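Local coordinates for tail protein, 43 kDa (Neisseria meningitidis MC58, PDB 3D37), which is of uncharacterised function but is probably a structural component of the baseplate hub of a Mu-like phage tail, at residues I200-I205 with T281-G286; G298-V303 with D311-L316; I27-L32 with M317-M322; G277-I282 with R334-G339. One frame throughout, in Å; residues are numbered along the deposited sequence.

How the contacts relate
From the N terminus, the first strand to take part is 24-30, whose partner in contact 3 lies 285 residues on; that pairing closes the widest loop and joins the N-terminal family region to the C-terminal one. Contacts 1 and 2 both nest inside this loop, one after the other: 200-205 meets 281-286, and then the hairpin of contact 2 folds 298-303 against 311-316. Contact 4 starts on the strand where contact 1 ends, sharing Thr281 and Ile282, encloses contact 2 and crosses contact 3. Strands 202-208, 278-285, 330-337, 310-324 and 24-30 are thereby joined edge to edge, and strand 300-305 also pairs with 310-324.

Contact 1: I200-I205 with T281-G286; sequences IERMDI and TITVGG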
loop_
_atom_site.group_PDB
_atom_site.type_symbol
_atom_site.label_atom_id
_atom_site.label_comp_id
_atom_site.label_asym_id
_atom_site.label_seq_id
_atom_site.Cartn_x
_atom_site.Cartn_y
_atom_site.Cartn_z
ATOM N N ILE A 200 5.641 4.292 27.560
ATOM C CA ILE A 200 5.721 3.090 26.699
ATOM C C ILE A 200 4.856 3.335 25.454
ATOM O O ILE A 200 3.686 3.660 25.581
ATOM C CB ILE A 200 5.257 1.818 27.469
ATOM C CG1 ILE A 200 6.277 1.468 28.555
ATOM C CG2 ILE A 200 5.041 0.645 26.544
ATOM C CD1 ILE A 200 5.711 0.538 29.622
ATOM N N GLU A 201 5.458 3.206 24.277
ATOM C CA GLU A 201 4.762 3.352 22.999
ATOM C C GLU A 201 4.115 2.044 22.476
ATOM O O GLU A 201 3.070 2.062 21.839
ATOM C CB GLU A 201 5.725 3.843 21.944
ATOM C CG GLU A 201 6.251 5.232 22.221
ATOM C CD GLU A 201 7.194 5.676 21.102
ATOM O OE1 GLU A 201 7.566 4.810 20.264
ATOM O OE2 GLU A 201 7.554 6.868 21.053
ATOM N N ARG A 202 4.724 0.920 22.841
ATOM C CA ARG A 202 4.310 -0.343 22.377
ATOM C C ARG A 202 4.806 -1.410 23.383
ATOM O O ARG A 202 5.942 -1.349 23.928
ATOM C CB ARG A 202 4.801 -0.396 20.924
ATOM C CG ARG A 202 5.032 -1.644 20.383
ATOM C CD ARG A 202 4.851 -1.711 18.854
ATOM N NE ARG A 202 4.173 -2.980 18.760
ATOM C CZ ARG A 202 2.928 -3.170 18.341
ATOM N NH1 ARG A 202 2.243 -2.177 17.805
ATOM N NH2 ARG A 202 2.406 -4.400 18.434
ATOM N N MET A 203 3.905 -2.317 23.735
ATOM C CA MET A 203 4.185 -3.418 24.663
ATOM C C MET A 203 3.752 -4.733 23.985
ATOM O O MET A 203 2.597 -4.832 23.537
ATOM C CB MET A 203 3.431 -3.191 25.971
ATOM C CG MET A 203 3.771 -4.211 27.053
ATOM S SD MET A 203 3.369 -3.572 28.709
ATOM C CE MET A 203 4.657 -2.406 28.931
ATOM N N ASP A 204 4.693 -5.671 23.808
ATOM C CA ASP A 204 4.410 -6.999 23.262
ATOM C C ASP A 204 4.865 -8.094 24.236
ATOM O O ASP A 204 6.007 -8.100 24.665
ATOM C CB ASP A 204 5.073 -7.191 21.894
ATOM C CG ASP A 204 4.474 -6.305 20.819
ATOM O OD1 ASP A 204 3.268 -5.927 20.860
ATOM O OD2 ASP A 204 5.245 -5.907 19.938
ATOM N N ILE A 205 3.959 -8.972 24.622
ATOM C CA ILE A 205 4.279 -10.086 25.477
ATOM C C ILE A 205 4.070 -11.411 24.714
ATOM O O ILE A 205 3.086 -11.576 23.988
ATOM C CB ILE A 205 3.429 -10.068 26.749
ATOM C CG1 ILE A 205 3.376 -8.632 27.309
ATOM C CG2 ILE A 205 3.886 -11.131 27.710
ATOM C CD1 ILE A 205 3.057 -8.552 28.752
ATOM N N THR A 281 8.617 -7.352 25.260
ATOM C CA THR A 281 9.273 -6.382 24.358
ATOM C C THR A 281 8.600 -5.015 24.465
ATOM O O THR A 281 7.423 -4.845 24.123
ATOM C CB THR A 281 9.296 -6.895 22.875
ATOM O OG1 THR A 281 9.790 -8.236 22.856
ATOM C CG2 THR A 281 10.187 -6.080 22.026
ATOM N N ILE A 282 9.324 -4.043 25.027
ATOM C CA ILE A 282 8.800 -2.686 25.156
ATOM C C ILE A 282 9.487 -1.752 24.176
ATOM O O ILE A 282 10.708 -1.752 24.037
ATOM C CB ILE A 282 8.986 -2.191 26.604
ATOM C CG1 ILE A 282 8.048 -2.979 27.516
ATOM C CG2 ILE A 282 8.800 -0.632 26.690
ATOM C CD1 ILE A 282 8.229 -2.746 28.977
ATOM N N THR A 283 8.706 -0.935 23.492
ATOM C CA THR A 283 9.256 0.087 22.656
ATOM C C THR A 283 9.027 1.494 23.308
ATOM O O THR A 283 7.896 1.785 23.757
ATOM C CB THR A 283 8.641 0.002 21.237
ATOM O OG1 THR A 283 8.815 -1.345 20.727
ATOM C CG2 THR A 283 9.325 0.999 20.315
ATOM N N VAL A 284 10.124 2.281 23.385
ATOM C CA VAL A 284 10.167 3.623 23.954
ATOM C C VAL A 284 10.716 4.603 22.954
ATOM O O VAL A 284 11.414 4.239 22.024
ATOM C CB VAL A 284 10.916 3.742 25.308
ATOM C CG1 VAL A 284 10.147 3.042 26.395
ATOM C CG2 VAL A 284 12.401 3.238 25.197
ATOM N N GLY A 285 10.352 5.882 23.117
ATOM C CA GLY A 285 10.892 6.910 22.238
ATOM C C GLY A 285 12.263 7.254 22.825
ATOM O O GLY A 285 12.460 7.114 23.999
ATOM N N GLY A 286 13.183 7.728 22.002
ATOM C CA GLY A 286 14.571 8.036 22.474
ATOM C C GLY A 286 15.448 6.799 22.606
ATOM O O GLY A 286 15.027 5.666 22.290
HETATM O O HOH W 1 7.894 -10.006 23.293
#
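Strands 202-205 and 281-285 run antiparallel, their axes 4.8 Å apart at closest, and two hydrogen-bonded pairs, Arg202 with Thr283 and Asp204 with Thr281, enclose the non-hydrogen-bonded pair Met203 and Ile282. A classic beta bulge interrupts the register at one end: Glu201 and Arg202 both face Thr283, whose carbonyl O receives Glu201 N at 2.9 Å and Arg202 N only weakly. The apolar face is built round Ile282. Its side chain and that of Met203 run alongside each other, and the bend at chi3 (-74°) turns Met203 CE toward Ile282 CD1, 3.6 Å away. On its other branch, Ile282 CG2 meets Ile200 CG1 at 3.8 Å. The opposite face is polar. Arg202 and Thr283 stand side by side there, Arg202 CG beside Thr283 OG1, while the guanidinium turns along its own strand to Asp204: Arg202 NH2 reaches Asp204 OD1 at 3.0 Å on its syn lone pair, in a salt bridge backed by a weak bond from Arg202 NE to Asp204 OD2. A water links Asp204 O to Thr281 OG1, and the Glu201 carboxylate is held by Gln330. Strand 330-337 flanks 278-285 on its other side, Val303 of strand 300-305 covers Met203 and Ile282, and residues 202-205 pair with an antiparallel strand of a second subunit, so the sheet continues across the interface.

Contact 2: G298-V303 with D311-L316; sequences GLRVHV and DAVFFL
A beta hairpin in the C-terminal family region lays strand 300-305 antiparallel beside the start of strand 310-324, and His302 closes it near the turn with a bond to Asp311. The ring meets the carboxylate through His302 NE2, 2.6 Å from Asp311 OD1 and nearly straight at 173°; the oxygen lies in the ring plane and is approached on its syn side, although the donor stands 34° out of the carboxylate plane. Both side chains extend with CG opposite the backbone N, which carries their ends together. His302 ND1 is engaged by Thr188, so both ring nitrogens are held and the ring's rotation is fixed. Farther along the same face, Val313 CG1 sits over one face of the Arg300 guanidinium, 3.7 Å from Arg300 NH2, and Arg300 CG touches the edge of the Phe315 ring at Phe315 CD1, 3.9 Å away. The guanidinium itself bonds to Ser183 and forms a salt bridge with Asp338. On the reverse face, with Val301, Val303 CG2 packs against Phe314 CD2 at 3.7 Å, the side chains crossing at about a right angle. Paired backbone bonds join Val301 to Phe314 and Val303 to Ala312, and beyond the strand start Gly298 N still reaches Leu316 O at 2.9 Å. The whole is an antiparallel beta hairpin whose first strand also takes a parallel neighbour, 187-191.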
loop_
_atom_site.group_PDB
_atom_site.type_symbol
_atom_site.label_atom_id
_atom_site.label_comp_id
_atom_site.label_asym_id
_atom_site.label_seq_id
_atom_site.Cartn_x
_atom_site.Cartn_y
_atom_site.Cartn_z
ATOM N N GLY A 298 21.757 -5.808 30.426
ATOM C CA GLY A 298 22.359 -5.885 31.756
ATOM C C GLY A 298 21.713 -4.968 32.763
ATOM O O GLY A 298 21.840 -5.187 33.968
ATOM N N LEU A 299 20.980 -3.978 32.269
ATOM C CA LEU A 299 20.095 -3.143 33.090
ATOM C C LEU A 299 18.820 -3.874 33.539
ATOM O O LEU A 299 18.349 -4.818 32.886
ATOM C CB LEU A 299 19.715 -1.863 32.349
ATOM C CG LEU A 299 20.874 -1.006 31.875
ATOM C CD1 LEU A 299 20.390 0.141 31.087
ATOM C CD2 LEU A 299 21.720 -0.557 33.150
ATOM N N ARG A 300 18.301 -3.464 34.691
ATOM C CA ARG A 300 17.009 -3.952 35.182
ATOM C C ARG A 300 16.042 -2.790 35.107
ATOM O O ARG A 300 16.443 -1.645 35.303
ATOM C CB ARG A 300 17.133 -4.538 36.572
ATOM C CG ARG A 300 17.963 -5.816 36.544
ATOM C CD ARG A 300 18.431 -6.230 37.872
ATOM N NE ARG A 300 17.390 -6.737 38.768
ATOM C CZ ARG A 300 16.966 -6.135 39.868
ATOM N NH1 ARG A 300 17.459 -4.958 40.242
ATOM N NH2 ARG A 300 16.028 -6.712 40.610
ATOM N N VAL A 301 14.795 -3.088 34.721
ATOM C CA VAL A 301 13.791 -2.108 34.425
ATOM C C VAL A 301 12.502 -2.468 35.180
ATOM O O VAL A 301 11.991 -3.611 35.098
ATOM C CB VAL A 301 13.513 -1.982 32.869
ATOM C CG1 VAL A 301 12.541 -0.846 32.618
ATOM C CG2 VAL A 301 14.809 -1.759 32.077
ATOM N N HIS A 302 12.029 -1.522 35.986
ATOM C CA HIS A 302 10.755 -1.675 36.650
ATOM C C HIS A 302 9.652 -1.306 35.667
ATOM O O HIS A 302 9.660 -0.214 35.061
ATOM C CB HIS A 302 10.723 -0.790 37.912
ATOM C CG HIS A 302 9.440 -0.854 38.665
ATOM N ND1 HIS A 302 8.944 0.216 39.371
ATOM C CD2 HIS A 302 8.559 -1.864 38.846
ATOM C CE1 HIS A 302 7.825 -0.139 39.977
ATOM N NE2 HIS A 302 7.570 -1.397 39.674
ATOM N N VAL A 303 8.728 -2.227 35.437
ATOM C CA VAL A 303 7.613 -1.982 34.495
ATOM C C VAL A 303 6.269 -1.983 35.200
ATOM O O VAL A 303 5.980 -2.902 35.978
ATOM C CB VAL A 303 7.593 -3.041 33.338
ATOM C CG1 VAL A 303 6.393 -2.816 32.362
ATOM C CG2 VAL A 303 8.922 -3.029 32.569
ATOM N N ASP A 311 3.315 -5.143 37.606
ATOM C CA ASP A 311 4.156 -4.243 38.379
ATOM C C ASP A 311 5.305 -5.101 38.894
ATOM O O ASP A 311 5.177 -5.765 39.904
ATOM C CB ASP A 311 3.381 -3.621 39.552
ATOM C CG ASP A 311 4.233 -2.661 40.360
ATOM O OD1 ASP A 311 5.470 -2.791 40.319
ATOM O OD2 ASP A 311 3.679 -1.780 41.042
ATOM N N ALA A 312 6.417 -5.110 38.157
ATOM C CA ALA A 312 7.555 -5.997 38.430
ATOM C C ALA A 312 8.810 -5.471 37.775
ATOM O O ALA A 312 8.767 -4.541 36.950
ATOM C CB ALA A 312 7.246 -7.407 37.910
ATOM N N VAL A 313 9.929 -6.048 38.174
ATOM C CA VAL A 313 11.219 -5.730 37.624
ATOM C C VAL A 313 11.580 -6.867 36.643
ATOM O O VAL A 313 11.325 -8.074 36.900
ATOM C CB VAL A 313 12.328 -5.592 38.708
ATOM C CG1 VAL A 313 13.717 -5.354 38.074
ATOM C CG2 VAL A 313 11.979 -4.497 39.708
ATOM N N PHE A 314 12.124 -6.438 35.514
ATOM C CA PHE A 314 12.580 -7.291 34.445
ATOM C C PHE A 314 14.038 -6.957 34.114
ATOM O O PHE A 314 14.529 -5.840 34.366
ATOM C CB PHE A 314 11.690 -7.150 33.200
ATOM C CG PHE A 314 10.254 -7.500 33.446
ATOM C CD1 PHE A 314 9.808 -8.805 33.314
ATOM C CD2 PHE A 314 9.350 -6.525 33.846
ATOM C CE1 PHE A 314 8.472 -9.141 33.574
ATOM C CE2 PHE A 314 8.020 -6.840 34.128
ATOM C CZ PHE A 314 7.570 -8.159 33.972
ATOM N N PHE A 315 14.692 -7.973 33.559
ATOM C CA PHE A 315 16.089 -7.949 33.162
ATOM C C PHE A 315 16.225 -7.750 31.644
ATOM O O PHE A 315 15.592 -8.456 30.830
ATOM C CB PHE A 315 16.749 -9.246 33.548
ATOM C CG PHE A 315 18.199 -9.293 33.206
ATOM C CD1 PHE A 315 19.094 -8.470 33.873
ATOM C CD2 PHE A 315 18.681 -10.148 32.200
ATOM C CE1 PHE A 315 20.463 -8.487 33.547
ATOM C CE2 PHE A 315 20.050 -10.171 31.864
ATOM C CZ PHE A 315 20.943 -9.339 32.542
ATOM N N LEU A 316 16.995 -6.744 31.274
ATOM C CA LEU A 316 17.158 -6.374 29.884
ATOM C C LEU A 316 18.231 -7.221 29.191
ATOM O O LEU A 316 19.397 -7.107 29.459
ATOM C CB LEU A 316 17.437 -4.876 29.734
ATOM C CG LEU A 316 17.533 -4.294 28.331
ATOM C CD1 LEU A 316 16.147 -4.372 27.630
ATOM C CD2 LEU A 316 18.061 -2.811 28.396
#

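Contact 3: I27-L32 with M317-M322; sequences IDSDFL and MGRRFM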
loop_
_atom_site.group_PDB
_atom_site.type_symbol
_atom_site.label_atom_id
_atom_site.label_comp_id
_atom_site.label_asym_id
_atom_site.label_seq_id
_atom_site.Cartn_x
_atom_site.Cartn_y
_atom_site.Cartn_z
ATOM N N ILE A 27 20.673 -0.665 15.605
ATOM C CA ILE A 27 21.866 -1.029 16.361
ATOM C C ILE A 27 21.387 -2.013 17.425
ATOM O O ILE A 27 20.646 -1.625 18.333
ATOM C CB ILE A 27 22.511 0.215 16.992
ATOM C CG1 ILE A 27 22.844 1.269 15.935
ATOM C CG2 ILE A 27 23.803 -0.136 17.836
ATOM C CD1 ILE A 27 22.981 2.715 16.555
ATOM N N ASP A 28 21.783 -3.285 17.266
ATOM C CA ASP A 28 21.243 -4.358 18.022
ATOM C C ASP A 28 22.279 -5.063 18.866
ATOM O O ASP A 28 23.317 -5.496 18.365
ATOM C CB ASP A 28 20.452 -5.337 17.162
ATOM C CG ASP A 28 19.499 -6.191 18.016
ATOM O OD1 ASP A 28 19.961 -7.009 18.831
ATOM O OD2 ASP A 28 18.289 -6.078 17.847
ATOM N N SER A 29 22.047 -5.018 20.178
ATOM C CA SER A 29 22.864 -5.743 21.180
ATOM C C SER A 29 22.027 -6.717 22.005
ATOM O O SER A 29 20.909 -6.420 22.388
ATOM C CB SER A 29 23.570 -4.774 22.127
ATOM O OG SER A 29 24.244 -3.798 21.396
ATOM N N ASP A 30 22.621 -7.858 22.301
ATOM C CA ASP A 30 21.926 -9.027 22.878
ATOM C C ASP A 30 22.922 -9.939 23.594
ATOM O O ASP A 30 23.973 -10.261 23.077
ATOM C CB ASP A 30 21.165 -9.809 21.801
ATOM C CG ASP A 30 20.113 -10.735 22.380
ATOM O OD1 ASP A 30 18.942 -10.367 22.360
ATOM O OD2 ASP A 30 20.449 -11.793 22.917
ATOM N N PHE A 31 22.625 -10.357 24.810
ATOM C CA PHE A 31 23.551 -11.265 25.480
ATOM C C PHE A 31 23.687 -12.657 24.804
ATOM O O PHE A 31 24.734 -13.266 24.887
ATOM C CB PHE A 31 23.142 -11.468 26.946
ATOM C CG PHE A 31 23.463 -10.333 27.852
ATOM C CD1 PHE A 31 24.771 -9.882 28.011
ATOM C CD2 PHE A 31 22.484 -9.777 28.651
ATOM C CE1 PHE A 31 25.073 -8.873 28.929
ATOM C CE2 PHE A 31 22.790 -8.797 29.569
ATOM C CZ PHE A 31 24.081 -8.357 29.728
ATOM N N LEU A 32 22.624 -13.127 24.170
ATOM C CA LEU A 32 22.565 -14.453 23.628
ATOM C C LEU A 32 22.936 -14.502 22.160
ATOM O O LEU A 32 23.595 -15.439 21.751
ATOM C CB LEU A 32 21.203 -15.119 23.881
ATOM C CG LEU A 32 20.819 -15.210 25.370
ATOM C CD1 LEU A 32 19.350 -15.814 25.483
ATOM C CD2 LEU A 32 21.788 -16.009 26.261
ATOM N N MET A 317 17.790 -8.051 28.273
ATOM C CA MET A 317 18.655 -9.100 27.688
ATOM C C MET A 317 19.116 -8.668 26.311
ATOM O O MET A 317 20.112 -9.130 25.816
ATOM C CB MET A 317 17.825 -10.418 27.627
ATOM C CG MET A 317 18.536 -11.637 27.215
ATOM S SD MET A 317 19.646 -12.431 28.453
ATOM C CE MET A 317 18.264 -12.987 29.509
ATOM N N GLY A 318 18.325 -7.817 25.677
ATOM C CA GLY A 318 18.563 -7.324 24.335
ATOM C C GLY A 318 17.963 -5.960 24.116
ATOM O O GLY A 318 16.981 -5.586 24.762
ATOM N N ARG A 319 18.618 -5.163 23.270
ATOM C CA ARG A 319 18.117 -3.876 22.951
ATOM C C ARG A 319 18.523 -3.381 21.588
ATOM O O ARG A 319 19.636 -3.596 21.133
ATOM C CB ARG A 319 18.435 -2.840 24.044
ATOM C CG ARG A 319 19.773 -2.305 24.071
ATOM C CD ARG A 319 19.983 -1.049 23.181
ATOM N NE ARG A 319 21.403 -0.846 23.301
ATOM C CZ ARG A 319 22.370 -1.321 22.530
ATOM N NH1 ARG A 319 22.165 -1.967 21.412
ATOM N NH2 ARG A 319 23.596 -1.090 22.903
ATOM N N ARG A 320 17.587 -2.691 20.962
ATOM C CA ARG A 320 17.777 -2.188 19.612
ATOM C C ARG A 320 17.454 -0.701 19.541
ATOM O O ARG A 320 16.322 -0.297 19.731
ATOM C CB ARG A 320 16.918 -3.068 18.702
ATOM C CG ARG A 320 16.891 -2.870 17.195
ATOM C CD ARG A 320 15.894 -3.953 16.660
ATOM N NE ARG A 320 15.427 -3.571 15.373
ATOM C CZ ARG A 320 14.201 -3.791 14.866
ATOM N NH1 ARG A 320 13.247 -4.488 15.522
ATOM N NH2 ARG A 320 13.933 -3.265 13.664
ATOM N N PHE A 321 18.499 0.096 19.294
ATOM C CA PHE A 321 18.391 1.486 18.904
ATOM C C PHE A 321 17.957 1.567 17.431
ATOM O O PHE A 321 18.557 0.949 16.544
ATOM C CB PHE A 321 19.722 2.267 19.052
ATOM C CG PHE A 321 20.304 2.294 20.440
ATOM C CD1 PHE A 321 19.547 2.669 21.550
ATOM C CD2 PHE A 321 21.671 2.025 20.623
ATOM C CE1 PHE A 321 20.141 2.743 22.855
ATOM C CE2 PHE A 321 22.285 2.101 21.928
ATOM C CZ PHE A 321 21.545 2.467 23.017
ATOM N N MET A 322 16.903 2.325 17.197
ATOM C CA MET A 322 16.276 2.430 15.921
ATOM C C MET A 322 15.994 3.902 15.541
ATOM O O MET A 322 15.642 4.713 16.379
ATOM C CB MET A 322 14.943 1.667 15.942
ATOM C CG MET A 322 15.009 0.184 16.420
ATOM S SD MET A 322 13.383 -0.682 16.222
ATOM C CE MET A 322 12.463 0.134 17.492
#
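Phe31 and Met317 meet in a Met-aromatic contact, Met317 SD lying at the edge of the ring 3.9 Å from Phe31 CD2; bends at chi2 and chi3 curl the methionine round to it. Strands 27-30 and 317-322 pair antiparallel, with Ile27-Phe321 and Ser29-Arg319 as hydrogen-bonded pairs (Arg319 N to Ser29 O 2.8 Å). At the far end Ile27 CB lies 4.0 Å from Phe321 CB. On this same face, chi1 of Arg319 (78°) and a bend at chi2 (88°) fold the chain back, so that Phe321 CE2 lies over one guanidinium face, toward its rim, and Arg319 NH1 comes to Ser29 OG at 2.8 Å in a weak bond. Arg319 NE is taken by Trp295 O. On the face of Asp28, Asp30 and Arg320, Asp28 OD2 rests 3.4 Å from Arg320 CD, but the charged groups stay too far apart for a salt bridge: Asp28 and Asp30 bridge to Arg334, and Arg320 to Glu332 and Asp26. Asp30 OD2 accepts Leu32 N at 2.8 Å, an Asx turn that ends the strand. Strand 24-30 is flanked by 37-42, strand 310-324 by 330-337, and Met69 and Val61 of strands 66-81 and 58-63 pack on Ile27.

Contact 4: G277-I282 with R334-G339; sequences GFTLTI and RLKEDG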
loop_
_atom_site.group_PDB
_atom_site.type_symbol
_atom_site.label_atom_id
_atom_site.label_comp_id
_atom_site.label_asym_id
_atom_site.label_seq_id
_atom_site.Cartn_x
_atom_site.Cartn_y
_atom_site.Cartn_z
ATOM N N GLY A 277 10.644 -19.188 27.377
ATOM C CA GLY A 277 9.221 -19.248 27.477
ATOM C C GLY A 277 8.507 -17.932 27.635
ATOM O O GLY A 277 7.289 -17.886 27.450
ATOM N N PHE A 278 9.231 -16.846 27.948
ATOM C CA PHE A 278 8.553 -15.554 28.190
ATOM C C PHE A 278 9.440 -14.415 27.704
ATOM O O PHE A 278 10.624 -14.370 28.036
ATOM C CB PHE A 278 8.188 -15.378 29.685
ATOM C CG PHE A 278 7.657 -14.008 30.022
ATOM C CD1 PHE A 278 6.311 -13.739 29.972
ATOM C CD2 PHE A 278 8.523 -12.995 30.387
ATOM C CE1 PHE A 278 5.824 -12.531 30.270
ATOM C CE2 PHE A 278 8.046 -11.764 30.686
ATOM C CZ PHE A 278 6.695 -11.520 30.625
ATOM N N THR A 279 8.859 -13.516 26.913
ATOM C CA THR A 279 9.547 -12.275 26.500
ATOM C C THR A 279 8.565 -11.116 26.590
ATOM O O THR A 279 7.439 -11.220 26.117
ATOM C CB THR A 279 10.090 -12.344 25.026
ATOM O OG1 THR A 279 10.739 -13.605 24.837
ATOM C CG2 THR A 279 11.080 -11.168 24.749
ATOM N N LEU A 280 9.011 -10.031 27.214
ATOM C CA LEU A 280 8.331 -8.742 27.229
ATOM C C LEU A 280 9.157 -7.791 26.388
ATOM O O LEU A 280 10.307 -7.523 26.731
ATOM C CB LEU A 280 8.236 -8.241 28.661
ATOM C CG LEU A 280 7.724 -6.813 28.905
ATOM C CD1 LEU A 280 6.303 -6.620 28.461
ATOM C CD2 LEU A 280 7.940 -6.467 30.436
ATOM N N THR A 281 8.617 -7.352 25.260
ATOM C CA THR A 281 9.273 -6.382 24.358
ATOM C C THR A 281 8.600 -5.015 24.465
ATOM O O THR A 281 7.423 -4.845 24.123
ATOM C CB THR A 281 9.296 -6.895 22.875
ATOM O OG1 THR A 281 9.790 -8.236 22.856
ATOM C CG2 THR A 281 10.187 -6.080 22.026
ATOM N N ILE A 282 9.324 -4.043 25.027
ATOM C CA ILE A 282 8.800 -2.686 25.156
ATOM C C ILE A 282 9.487 -1.752 24.176
ATOM O O ILE A 282 10.708 -1.752 24.037
ATOM C CB ILE A 282 8.986 -2.191 26.604
ATOM C CG1 ILE A 282 8.048 -2.979 27.516
ATOM C CG2 ILE A 282 8.800 -0.632 26.690
ATOM C CD1 ILE A 282 8.229 -2.746 28.977
ATOM N N ARG A 334 14.134 -5.726 24.962
ATOM C CA ARG A 334 13.743 -7.141 25.056
ATOM C C ARG A 334 14.030 -7.580 26.472
ATOM O O ARG A 334 15.156 -7.784 26.861
ATOM C CB ARG A 334 14.484 -8.011 24.028
ATOM C CG ARG A 334 14.201 -7.493 22.607
ATOM C CD ARG A 334 14.674 -8.481 21.520
ATOM N NE ARG A 334 16.122 -8.605 21.487
ATOM C CZ ARG A 334 16.924 -7.886 20.715
ATOM N NH1 ARG A 334 16.451 -6.929 19.915
ATOM N NH2 ARG A 334 18.217 -8.082 20.779
ATOM N N LEU A 335 12.959 -7.682 27.237
ATOM C CA LEU A 335 12.989 -7.895 28.660
ATOM C C LEU A 335 12.600 -9.328 29.043
ATOM O O LEU A 335 11.735 -9.969 28.419
ATOM C CB LEU A 335 12.085 -6.868 29.311
ATOM C CG LEU A 335 12.568 -5.426 29.268
ATOM C CD1 LEU A 335 11.418 -4.456 29.468
ATOM C CD2 LEU A 335 13.712 -5.215 30.325
ATOM N N LYS A 336 13.258 -9.833 30.079
ATOM C CA LYS A 336 13.086 -11.184 30.543
ATOM C C LYS A 336 12.784 -11.175 32.020
ATOM O O LYS A 336 13.073 -10.197 32.707
ATOM C CB LYS A 336 14.360 -12.007 30.264
ATOM C CG LYS A 336 14.699 -12.156 28.740
ATOM C CD LYS A 336 13.729 -13.183 28.138
ATOM C CE LYS A 336 14.068 -13.686 26.791
ATOM N NZ LYS A 336 13.066 -14.691 26.376
ATOM N N GLU A 337 12.172 -12.268 32.489
ATOM C CA GLU A 337 11.995 -12.518 33.902
ATOM C C GLU A 337 13.293 -12.235 34.671
ATOM O O GLU A 337 14.400 -12.686 34.301
ATOM C CB GLU A 337 11.572 -13.967 34.135
ATOM C CG GLU A 337 11.189 -14.307 35.557
ATOM C CD GLU A 337 10.698 -15.742 35.742
ATOM O OE1 GLU A 337 10.732 -16.559 34.789
ATOM O OE2 GLU A 337 10.345 -16.055 36.891
ATOM N N ASP A 338 13.135 -11.532 35.784
ATOM C CA ASP A 338 14.265 -11.187 36.668
ATOM C C ASP A 338 14.846 -12.347 37.456
ATOM O O ASP A 338 14.144 -13.274 37.837
ATOM C CB ASP A 338 13.777 -10.086 37.610
ATOM C CG ASP A 338 14.902 -9.328 38.307
ATOM O OD1 ASP A 338 15.936 -9.062 37.663
ATOM O OD2 ASP A 338 14.676 -8.986 39.499
ATOM N N GLY A 339 16.166 -12.332 37.643
ATOM C CA GLY A 339 16.840 -13.256 38.535
ATOM C C GLY A 339 17.120 -14.642 37.962
ATOM O O GLY A 339 17.689 -15.459 38.647
HETATM O O HOH W 2 11.797 -14.573 30.638
#
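Phe278 begins the pairing with its carbonyl, since Phe278 O receives Lys336 NZ at 3.0 Å, from 45° above the carbonyl plane, and a water that joins it to Glu337 N. Thr279 follows with its hydroxyl, Thr279 OG1 accepting the same Lys336 NZ at 3.0 Å. The lysine bends at chi2 (-75°) and returns to the start of strand 278-285, and Leu275 O, near the end of helix 259-276, gives its ammonium a third acceptor; three bonds thus fix its end. Leu280 makes the regular backbone pair: Leu335 N reaches Leu280 O at 2.7 Å and Leu280 N reaches Leu335 O at 3.0 Å. The two leucines lie alongside each other on the buried face, Leu280 CD2 4.1 Å from Leu335 CD1. Thr281, in the non-hydrogen-bonded pair, turns to the other face and brushes Arg334 CG with its CG2, while the Arg334 guanidinium leads away to Asp28, Asp30 and Glu332. Ile282 completes the apolar row, its CD1 meeting Leu335 CD1 at 3.7 Å; Val301 and Leu316 pack on Leu335, and Phe314 on both leucines. With 144° between strand directions, this strongly twisted antiparallel pair, apolar on its leucine side, is consistent with the phage-barrel type of domain to which this region is related.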